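Local coordinates for DUF115 domain-containing protein (Magnetospirillum magneticum AMB-1, PDB 5MU5) that probably acts as a Maf-type glycosyltransferase that attaches sugars to flagellin and is involved in the formation of the bacterial flagellum, at residues I191-R200 and A224-I235; T399-L409 and I479-A487. One frame throughout, in Å; residues are numbered along the deposited sequence.

Interaction 1. Residues I191-R200 and A224-I235; sequences IARQLRSAIR and AMSEFMRDAQLI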
loop_
_atom_site.group_PDB
_atom_site.type_symbol
_atom_site.label_atom_id
_atom_site.label_comp_id
_atom_site.label_asym_id
_atom_site.label_seq_id
_atom_site.Cartn_x
_atom_site.Cartn_y
_atom_site.Cartn_z
ATOM N N ILE A 191 9.300 -15.040 -4.410
ATOM C CA ILE A 191 9.804 -14.301 -5.563
ATOM C C ILE A 191 8.905 -13.077 -5.808
ATOM O O ILE A 191 9.399 -11.955 -5.939
ATOM C CB ILE A 191 9.873 -15.171 -6.827
ATOM C CG1 ILE A 191 11.018 -16.181 -6.689
ATOM C CG2 ILE A 191 10.065 -14.288 -8.049
ATOM C CD1 ILE A 191 10.966 -17.313 -7.682
ATOM N N ALA A 192 7.595 -13.328 -5.840
ATOM C CA ALA A 192 6.597 -12.298 -6.090
ATOM C C ALA A 192 6.693 -11.185 -5.078
ATOM O O ALA A 192 6.731 -10.043 -5.454
ATOM C CB ALA A 192 5.190 -12.889 -6.106
ATOM N N ARG A 193 6.777 -11.516 -3.801
ATOM C CA ARG A 193 6.904 -10.497 -2.751
ATOM C C ARG A 193 8.146 -9.627 -2.884
ATOM O O ARG A 193 8.105 -8.420 -2.638
ATOM C CB ARG A 193 6.919 -11.127 -1.344
ATOM C CG ARG A 193 5.557 -11.593 -0.870
ATOM C CD ARG A 193 5.452 -11.741 0.647
ATOM N NE ARG A 193 4.046 -11.628 1.048
ATOM C CZ ARG A 193 3.143 -12.614 1.024
ATOM N NH1 ARG A 193 3.473 -13.842 0.634
ATOM N NH2 ARG A 193 1.891 -12.364 1.399
ATOM N N GLN A 194 9.257 -10.255 -3.244
ATOM C CA GLN A 194 10.550 -9.564 -3.297
ATOM C C GLN A 194 10.643 -8.671 -4.497
ATOM O O GLN A 194 11.210 -7.595 -4.411
ATOM C CB GLN A 194 11.660 -10.574 -3.374
ATOM C CG GLN A 194 11.712 -11.503 -2.193
ATOM C CD GLN A 194 12.568 -10.940 -1.137
ATOM O OE1 GLN A 194 12.128 -10.096 -0.361
ATOM N NE2 GLN A 194 13.828 -11.371 -1.115
ATOM N N LEU A 195 10.113 -9.141 -5.627
ATOM C CA LEU A 195 10.061 -8.342 -6.848
ATOM C C LEU A 195 9.207 -7.109 -6.634
ATOM O O LEU A 195 9.623 -5.999 -6.967
ATOM C CB LEU A 195 9.491 -9.138 -8.014
ATOM C CG LEU A 195 10.501 -9.829 -8.904
ATOM C CD1 LEU A 195 9.763 -10.602 -9.990
ATOM C CD2 LEU A 195 11.441 -8.767 -9.485
ATOM N N ARG A 196 8.025 -7.312 -6.056
ATOM C CA ARG A 196 7.125 -6.199 -5.746
ATOM C C ARG A 196 7.830 -5.213 -4.852
ATOM O O ARG A 196 7.803 -4.030 -5.094
ATOM C CB ARG A 196 5.821 -6.678 -5.083
ATOM C CG ARG A 196 4.893 -7.421 -6.035
ATOM C CD ARG A 196 3.464 -7.507 -5.523
ATOM N NE ARG A 196 3.311 -8.351 -4.332
ATOM C CZ ARG A 196 2.958 -9.637 -4.332
ATOM N NH1 ARG A 196 2.757 -10.296 -5.457
ATOM N NH2 ARG A 196 2.834 -10.279 -3.183
ATOM N N SER A 197 8.502 -5.721 -3.840
ATOM C CA SER A 197 9.218 -4.881 -2.896
ATOM C C SER A 197 10.411 -4.152 -3.548
ATOM O O SER A 197 10.708 -2.993 -3.247
ATOM C CB SER A 197 9.680 -5.746 -1.734
ATOM O OG SER A 197 10.509 -4.998 -0.884
ATOM N N ALA A 198 11.094 -4.833 -4.449
ATOM C CA ALA A 198 12.235 -4.219 -5.156
ATOM C C ALA A 198 11.786 -3.033 -6.003
ATOM O O ALA A 198 12.415 -1.998 -5.984
ATOM C CB ALA A 198 12.911 -5.252 -6.030
ATOM N N ILE A 199 10.660 -3.184 -6.706
ATOM C CA ILE A 199 10.106 -2.103 -7.521
ATOM C C ILE A 199 9.537 -0.997 -6.642
ATOM O O ILE A 199 9.728 0.202 -6.898
ATOM C CB ILE A 199 8.978 -2.593 -8.448
ATOM C CG1 ILE A 199 9.479 -3.647 -9.428
ATOM C CG2 ILE A 199 8.406 -1.436 -9.232
ATOM C CD1 ILE A 199 10.517 -3.145 -10.405
ATOM N N ARG A 200 8.826 -1.412 -5.609
ATOM C CA ARG A 200 8.154 -0.489 -4.721
ATOM C C ARG A 200 9.114 0.429 -3.991
ATOM O O ARG A 200 8.799 1.584 -3.754
ATOM C CB ARG A 200 7.328 -1.263 -3.689
ATOM C CG ARG A 200 6.599 -0.374 -2.687
ATOM C CD ARG A 200 5.929 -1.158 -1.570
ATOM N NE ARG A 200 5.021 -2.180 -2.084
ATOM C CZ ARG A 200 5.178 -3.505 -1.967
ATOM N NH1 ARG A 200 6.227 -4.042 -1.320
ATOM N NH2 ARG A 200 4.253 -4.311 -2.490
ATOM N N ALA A 224 6.568 -16.478 -12.505
ATOM C CA ALA A 224 6.929 -15.246 -11.824
ATOM C C ALA A 224 6.802 -14.052 -12.755
ATOM O O ALA A 224 6.386 -12.981 -12.329
ATOM C CB ALA A 224 8.336 -15.327 -11.269
ATOM N N MET A 225 7.158 -14.226 -14.020
ATOM C CA MET A 225 7.012 -13.141 -14.992
ATOM C C MET A 225 5.538 -12.782 -15.197
ATOM O O MET A 225 5.187 -11.598 -15.207
ATOM C CB MET A 225 7.634 -13.505 -16.347
ATOM C CG MET A 225 7.468 -12.418 -17.404
ATOM S SD MET A 225 8.557 -12.634 -18.833
ATOM C CE MET A 225 7.413 -12.616 -20.221
ATOM N N SER A 226 4.684 -13.793 -15.395
ATOM C CA SER A 226 3.239 -13.550 -15.538
ATOM C C SER A 226 2.680 -12.848 -14.317
ATOM O O SER A 226 1.888 -11.925 -14.437
ATOM C CB SER A 226 2.456 -14.847 -15.700
ATOM O OG SER A 226 2.797 -15.444 -16.909
ATOM N N GLU A 227 3.061 -13.318 -13.137
ATOM C CA GLU A 227 2.576 -12.722 -11.919
ATOM C C GLU A 227 3.048 -11.282 -11.863
ATOM O O GLU A 227 2.266 -10.401 -11.620
ATOM C CB GLU A 227 3.042 -13.499 -10.698
ATOM C CG GLU A 227 2.499 -12.938 -9.392
ATOM C CD GLU A 227 2.716 -13.867 -8.209
ATOM O OE1 GLU A 227 3.390 -14.914 -8.393
ATOM O OE2 GLU A 227 2.216 -13.545 -7.093
ATOM N N PHE A 228 4.321 -11.031 -12.121
ATOM C CA PHE A 228 4.798 -9.660 -12.070
ATOM C C PHE A 228 4.036 -8.733 -13.055
ATOM O O PHE A 228 3.673 -7.623 -12.694
ATOM C CB PHE A 228 6.303 -9.604 -12.275
ATOM C CG PHE A 228 6.847 -8.212 -12.253
ATOM C CD1 PHE A 228 7.036 -7.566 -11.049
ATOM C CD2 PHE A 228 7.145 -7.546 -13.432
ATOM C CE1 PHE A 228 7.526 -6.280 -11.016
ATOM C CE2 PHE A 228 7.637 -6.253 -13.408
ATOM C CZ PHE A 228 7.828 -5.617 -12.193
ATOM N N MET A 229 3.747 -9.218 -14.258
ATOM C CA MET A 229 2.985 -8.448 -15.258
ATOM C C MET A 229 1.593 -8.041 -14.815
ATOM O O MET A 229 1.124 -6.965 -15.176
ATOM C CB MET A 229 2.851 -9.228 -16.554
ATOM C CG MET A 229 4.168 -9.396 -17.274
ATOM S SD MET A 229 4.022 -10.356 -18.783
ATOM C CE MET A 229 3.431 -9.058 -19.889
ATOM N N ARG A 230 0.923 -8.916 -14.078
ATOM C CA ARG A 230 -0.360 -8.591 -13.465
ATOM C C ARG A 230 -0.170 -7.646 -12.265
ATOM O O ARG A 230 -0.939 -6.708 -12.082
ATOM C CB ARG A 230 -1.092 -9.878 -13.044
ATOM C CG ARG A 230 -1.542 -10.726 -14.236
ATOM C CD ARG A 230 -2.406 -11.911 -13.827
ATOM N NE ARG A 230 -1.795 -12.614 -12.709
ATOM C CZ ARG A 230 -0.973 -13.656 -12.804
ATOM N NH1 ARG A 230 -0.656 -14.199 -13.977
ATOM N NH2 ARG A 230 -0.470 -14.180 -11.697
ATOM N N ASP A 231 0.870 -7.887 -11.475
ATOM C CA ASP A 231 1.185 -7.093 -10.271
ATOM C C ASP A 231 1.697 -5.669 -10.537
ATOM O O ASP A 231 1.552 -4.787 -9.684
ATOM C CB ASP A 231 2.317 -7.762 -9.451
ATOM C CG ASP A 231 1.877 -8.998 -8.661
ATOM O OD1 ASP A 231 0.661 -9.275 -8.553
ATOM O OD2 ASP A 231 2.794 -9.679 -8.120
ATOM N N ALA A 232 2.353 -5.469 -11.680
ATOM C CA ALA A 232 3.122 -4.237 -11.924
ATOM C C ALA A 232 2.305 -2.960 -11.816
ATOM O O ALA A 232 2.721 -2.032 -11.149
ATOM C CB ALA A 232 3.834 -4.298 -13.274
ATOM N N GLN A 233 1.154 -2.938 -12.465
ATOM C CA GLN A 233 0.247 -1.797 -12.412
ATOM C C GLN A 233 -0.232 -1.378 -10.994
ATOM O O GLN A 233 -0.485 -0.199 -10.739
ATOM C CB GLN A 233 -0.979 -2.121 -13.260
ATOM C CG GLN A 233 -0.660 -2.272 -14.746
ATOM C CD GLN A 233 -1.887 -2.649 -15.562
ATOM O OE1 GLN A 233 -2.807 -3.335 -15.078
ATOM N NE2 GLN A 233 -1.911 -2.201 -16.808
ATOM N N LEU A 234 -0.347 -2.334 -10.078
ATOM C CA LEU A 234 -0.848 -2.045 -8.729
ATOM C C LEU A 234 0.217 -1.519 -7.760
ATOM O O LEU A 234 -0.124 -0.948 -6.726
ATOM C CB LEU A 234 -1.472 -3.305 -8.119
ATOM C CG LEU A 234 -2.800 -3.832 -8.672
ATOM C CD1 LEU A 234 -2.755 -4.014 -10.183
ATOM C CD2 LEU A 234 -3.121 -5.161 -7.993
ATOM N N ILE A 235 1.495 -1.728 -8.076
ATOM C CA ILE A 235 2.572 -1.399 -7.134
ATOM C C ILE A 235 2.658 0.081 -6.804
ATOM O O ILE A 235 2.921 0.437 -5.665
ATOM C CB ILE A 235 3.957 -1.876 -7.616
ATOM C CG1 ILE A 235 3.998 -3.397 -7.656
ATOM C CG2 ILE A 235 5.038 -1.401 -6.649
ATOM C CD1 ILE A 235 5.210 -3.981 -8.341
HETATM O O HOH W 1 5.441 -9.945 -8.522
#
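R196 donates from NH1 to D231 OD2 at 2.7 Å, the short arm of a salt-bridge network in which E227 OE2 lies 3.7 Å from the same NH1, a long bridge. The network spans two helices packed against the parallel sheet of the Maf N-terminal domain; the axes of segments 191-200 and 224-235 approach to 10.1 Å and cross at -43°. D231 OD2 and E227 OE2 both lie at the edge of the guanidinium, near its plane, which stands 77° to the D231 carboxylate; OD2 is approached from above the carboxylate plane. With chi3 at -68° the arginine chain bends, and its CD also rests on OD2. Replacing R196 by alanine takes away NH1 and the chain's CG and CD, and would probably leave D231 OD2 without its charged mate across the helices and I235 CD1 with less to pack on. A water donates to D231 OD2 and, weakly, to A192 O, while A192 CB abuts the E227 carboxylate. One turn further along, I235 CD1 reaches R196 CA and I199 CB. Deeper, L195 and I199 pack on strands 123-127 and 146-150, and F228 on L212 of strand 211-214. I199 meets F228 at the ring's edge, CG1 to CE1, at 3.6 Å.

Interaction 2. Residues T399-L409 and I479-A487; sequences TAALALGFREL and IIGRYRPAA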
loop_
_atom_site.group_PDB
_atom_site.type_symbol
_atom_site.label_atom_id
_atom_site.label_comp_id
_atom_site.label_asym_id
_atom_site.label_seq_id
_atom_site.Cartn_x
_atom_site.Cartn_y
_atom_site.Cartn_z
ATOM N N THR A 399 -9.866 -4.836 15.995
ATOM C CA THR A 399 -8.501 -4.500 16.383
ATOM C C THR A 399 -8.524 -3.626 17.638
ATOM O O THR A 399 -7.665 -3.786 18.512
ATOM C CB THR A 399 -7.669 -3.859 15.235
ATOM O OG1 THR A 399 -6.300 -3.731 15.652
ATOM C CG2 THR A 399 -8.168 -2.477 14.878
ATOM N N ALA A 400 -9.520 -2.738 17.739
ATOM C CA ALA A 400 -9.667 -1.885 18.934
ATOM C C ALA A 400 -9.898 -2.759 20.148
ATOM O O ALA A 400 -9.320 -2.526 21.199
ATOM C CB ALA A 400 -10.814 -0.898 18.786
ATOM N N ALA A 401 -10.743 -3.769 20.003
ATOM C CA ALA A 401 -11.069 -4.650 21.124
ATOM C C ALA A 401 -9.846 -5.403 21.648
ATOM O O ALA A 401 -9.653 -5.530 22.851
ATOM C CB ALA A 401 -12.145 -5.631 20.719
ATOM N N LEU A 402 -9.021 -5.893 20.734
ATOM C CA LEU A 402 -7.825 -6.633 21.105
ATOM C C LEU A 402 -6.804 -5.697 21.730
ATOM O O LEU A 402 -6.142 -6.050 22.694
ATOM C CB LEU A 402 -7.231 -7.348 19.877
ATOM C CG LEU A 402 -8.116 -8.471 19.342
ATOM C CD1 LEU A 402 -7.723 -8.819 17.909
ATOM C CD2 LEU A 402 -8.050 -9.695 20.252
ATOM N N ALA A 403 -6.717 -4.483 21.201
ATOM C CA ALA A 403 -5.792 -3.490 21.724
ATOM C C ALA A 403 -6.137 -3.107 23.182
ATOM O O ALA A 403 -5.242 -2.969 24.028
ATOM C CB ALA A 403 -5.791 -2.278 20.823
ATOM N N LEU A 404 -7.430 -2.987 23.475
ATOM C CA LEU A 404 -7.896 -2.635 24.805
ATOM C C LEU A 404 -7.733 -3.746 25.826
ATOM O O LEU A 404 -7.719 -3.488 27.014
ATOM C CB LEU A 404 -9.355 -2.224 24.748
ATOM C CG LEU A 404 -9.579 -0.957 23.940
ATOM C CD1 LEU A 404 -11.073 -0.697 23.943
ATOM C CD2 LEU A 404 -8.801 0.228 24.495
ATOM N N GLY A 405 -7.588 -4.973 25.367
ATOM C CA GLY A 405 -7.293 -6.074 26.254
ATOM C C GLY A 405 -8.270 -7.222 26.168
ATOM O O GLY A 405 -8.048 -8.241 26.791
ATOM N N PHE A 406 -9.353 -7.061 25.419
ATOM C CA PHE A 406 -10.323 -8.130 25.277
ATOM C C PHE A 406 -9.711 -9.315 24.533
ATOM O O PHE A 406 -8.896 -9.140 23.641
ATOM C CB PHE A 406 -11.591 -7.620 24.594
ATOM C CG PHE A 406 -12.287 -6.537 25.377
ATOM C CD1 PHE A 406 -13.045 -6.856 26.494
ATOM C CD2 PHE A 406 -12.165 -5.218 25.019
ATOM C CE1 PHE A 406 -13.660 -5.868 27.240
ATOM C CE2 PHE A 406 -12.802 -4.221 25.742
ATOM C CZ PHE A 406 -13.560 -4.545 26.845
ATOM N N ARG A 407 -10.088 -10.518 24.950
ATOM C CA ARG A 407 -9.525 -11.738 24.417
ATOM C C ARG A 407 -10.557 -12.778 23.992
ATOM O O ARG A 407 -10.313 -13.509 23.033
ATOM C CB ARG A 407 -8.540 -12.312 25.419
ATOM C CG ARG A 407 -7.322 -11.408 25.659
ATOM C CD ARG A 407 -6.419 -11.358 24.436
ATOM N NE ARG A 407 -5.251 -10.485 24.614
ATOM C CZ ARG A 407 -5.202 -9.195 24.310
ATOM N NH1 ARG A 407 -6.263 -8.567 23.806
ATOM N NH2 ARG A 407 -4.076 -8.522 24.485
ATOM N N GLU A 408 -11.700 -12.823 24.669
ATOM C CA GLU A 408 -12.786 -13.679 24.290
ATOM C C GLU A 408 -13.714 -12.828 23.431
ATOM O O GLU A 408 -14.328 -11.881 23.903
ATOM C CB GLU A 408 -13.488 -14.228 25.519
ATOM C CG GLU A 408 -14.444 -15.382 25.211
ATOM C CD GLU A 408 -15.207 -15.861 26.442
ATOM O OE1 GLU A 408 -14.655 -15.762 27.552
ATOM O OE2 GLU A 408 -16.344 -16.349 26.310
ATOM N N LEU A 409 -13.788 -13.156 22.154
ATOM C CA LEU A 409 -14.496 -12.342 21.175
ATOM C C LEU A 409 -15.573 -13.127 20.491
ATOM O O LEU A 409 -15.348 -14.261 20.112
ATOM C CB LEU A 409 -13.537 -11.900 20.069
ATOM C CG LEU A 409 -12.677 -10.661 20.222
ATOM C CD1 LEU A 409 -11.840 -10.686 21.482
ATOM C CD2 LEU A 409 -11.776 -10.547 19.006
ATOM N N ILE A 479 -5.374 -9.925 12.327
ATOM C CA ILE A 479 -5.231 -9.265 13.642
ATOM C C ILE A 479 -5.527 -10.255 14.761
ATOM O O ILE A 479 -4.815 -10.319 15.757
ATOM C CB ILE A 479 -6.066 -7.952 13.779
ATOM C CG1 ILE A 479 -5.604 -7.137 14.987
ATOM C CG2 ILE A 479 -7.549 -8.229 13.893
ATOM C CD1 ILE A 479 -4.197 -6.601 14.854
ATOM N N ILE A 480 -6.536 -11.086 14.581
ATOM C CA ILE A 480 -6.865 -12.054 15.612
ATOM C C ILE A 480 -5.699 -13.003 15.837
ATOM O O ILE A 480 -5.324 -13.278 16.983
ATOM C CB ILE A 480 -8.174 -12.782 15.306
ATOM C CG1 ILE A 480 -9.344 -11.794 15.479
ATOM C CG2 ILE A 480 -8.375 -13.932 16.264
ATOM C CD1 ILE A 480 -10.649 -12.243 14.859
ATOM N N GLY A 481 -5.107 -13.479 14.742
ATOM C CA GLY A 481 -3.924 -14.328 14.812
ATOM C C GLY A 481 -2.759 -13.767 15.616
ATOM O O GLY A 481 -2.104 -14.491 16.325
ATOM N N ARG A 482 -2.515 -12.474 15.538
ATOM C CA ARG A 482 -1.427 -11.864 16.310
ATOM C C ARG A 482 -1.623 -11.889 17.843
ATOM O O ARG A 482 -0.675 -11.659 18.580
ATOM C CB ARG A 482 -1.175 -10.444 15.831
ATOM C CG ARG A 482 -0.683 -10.401 14.390
ATOM C CD ARG A 482 -0.518 -8.982 13.872
ATOM N NE ARG A 482 0.480 -8.267 14.662
ATOM C CZ ARG A 482 0.682 -6.950 14.638
ATOM N NH1 ARG A 482 -0.051 -6.159 13.855
ATOM N NH2 ARG A 482 1.628 -6.420 15.416
ATOM N N TYR A 483 -2.828 -12.198 18.325
ATOM C CA TYR A 483 -3.086 -12.262 19.763
ATOM C C TYR A 483 -3.367 -13.665 20.261
ATOM O O TYR A 483 -3.800 -13.855 21.398
ATOM C CB TYR A 483 -4.272 -11.350 20.112
ATOM C CG TYR A 483 -4.000 -9.858 20.001
ATOM C CD1 TYR A 483 -4.118 -9.200 18.789
ATOM C CD2 TYR A 483 -3.631 -9.122 21.106
ATOM C CE1 TYR A 483 -3.881 -7.834 18.679
ATOM C CE2 TYR A 483 -3.414 -7.758 21.026
ATOM C CZ TYR A 483 -3.539 -7.120 19.815
ATOM O OH TYR A 483 -3.318 -5.781 19.731
ATOM N N ARG A 484 -3.183 -14.661 19.407
ATOM C CA ARG A 484 -3.330 -16.046 19.852
ATOM C C ARG A 484 -2.035 -16.448 20.543
ATOM O O ARG A 484 -0.999 -15.854 20.275
ATOM C CB ARG A 484 -3.705 -16.961 18.683
ATOM C CG ARG A 484 -5.121 -16.669 18.202
ATOM C CD ARG A 484 -5.650 -17.730 17.274
ATOM N NE ARG A 484 -5.611 -19.046 17.903
ATOM C CZ ARG A 484 -5.851 -20.192 17.271
ATOM N NH1 ARG A 484 -6.171 -20.210 15.978
ATOM N NH2 ARG A 484 -5.778 -21.333 17.944
ATOM N N PRO A 485 -2.089 -17.400 21.484
ATOM C CA PRO A 485 -3.239 -18.179 21.919
ATOM C C PRO A 485 -4.103 -17.535 23.009
ATOM O O PRO A 485 -5.091 -18.129 23.406
ATOM C CB PRO A 485 -2.576 -19.434 22.474
ATOM C CG PRO A 485 -1.314 -18.906 23.103
ATOM C CD PRO A 485 -0.922 -17.660 22.352
ATOM N N ALA A 486 -3.748 -16.355 23.506
ATOM C CA ALA A 486 -4.606 -15.659 24.497
ATOM C C ALA A 486 -5.999 -15.338 23.921
ATOM O O ALA A 486 -7.011 -15.555 24.586
ATOM C CB ALA A 486 -3.941 -14.384 24.994
ATOM N N ALA A 487 -6.044 -14.832 22.688
ATOM C CA ALA A 487 -7.313 -14.569 21.991
ATOM C C ALA A 487 -8.091 -15.844 21.690
ATOM O O ALA A 487 -7.549 -16.805 21.154
ATOM C CB ALA A 487 -7.048 -13.840 20.690
HETATM O O HOH W 2 -4.601 -4.242 18.062
#
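L402 lays its CB over the face of the Y483 ring, a CH-pi contact with CB 3.6 Å from the ring centroid and 14° off the normal. The pair sits where helix 393-404 ends in a Schellman motif, with F406 N bonded to A401 O and G405, at positive phi, as the C-prime residue, before the chain enters strand 408-412 of the large mixed sheet. L402 CD1 continues past the ring toward I479 and I480, lying 4.0 Å from I479 CG1. At the ring edge, R407 NH2 comes to 3.5 Å from Y483 CD2, while that carbon lies over one face of the guanidinium; the two planes are 60° apart, which excludes a parallel stack. What holds the guanidinium there is a pair of bonds from NH1. One, from R407 NH1 to L402 O at 2.8 Å, lies in the carbonyl plane and on a lone pair; the other meets F406 O from above its carbonyl plane. A bend at chi2 (-69°) folds the arginine chain back toward L402 O in the last turn of the helix and F406 O in the loop after it, and its CD packs on A486 CB. At the hydroxyl end, a water links Y483 OH to T399 OG1, which is also hydrogen-bonded to D387 O. Strand 488-491 pairs alongside 408-412, R407 and L409 both bonding N488 through their backbones; just before it, A487 CA makes a CA-H...O contact of 3.3 Å with R407 O.

Overall arrangement
Interactions 1 and 2 follow one another along the chain and do not touch: their centres are 32 Å apart and their nearest atoms about 13 Å. Each is associated with a different sheet. Interaction 1 joins two helices packed on the four-stranded parallel sheet of the N-terminal domain, whereas interaction 2 joins a helix end and strand 408-412 of the mixed sheet, in the MptE-like region, to the end of helix 467-482 and the loop beyond it. Interaction 1 is partly buried and crossed by a charge network; interaction 2 is buried. A bound 1,2-ethanediol, probably from the crystallisation liquor, lies about 4 Å from the Y483 side chain, which does not by itself identify a substrate site.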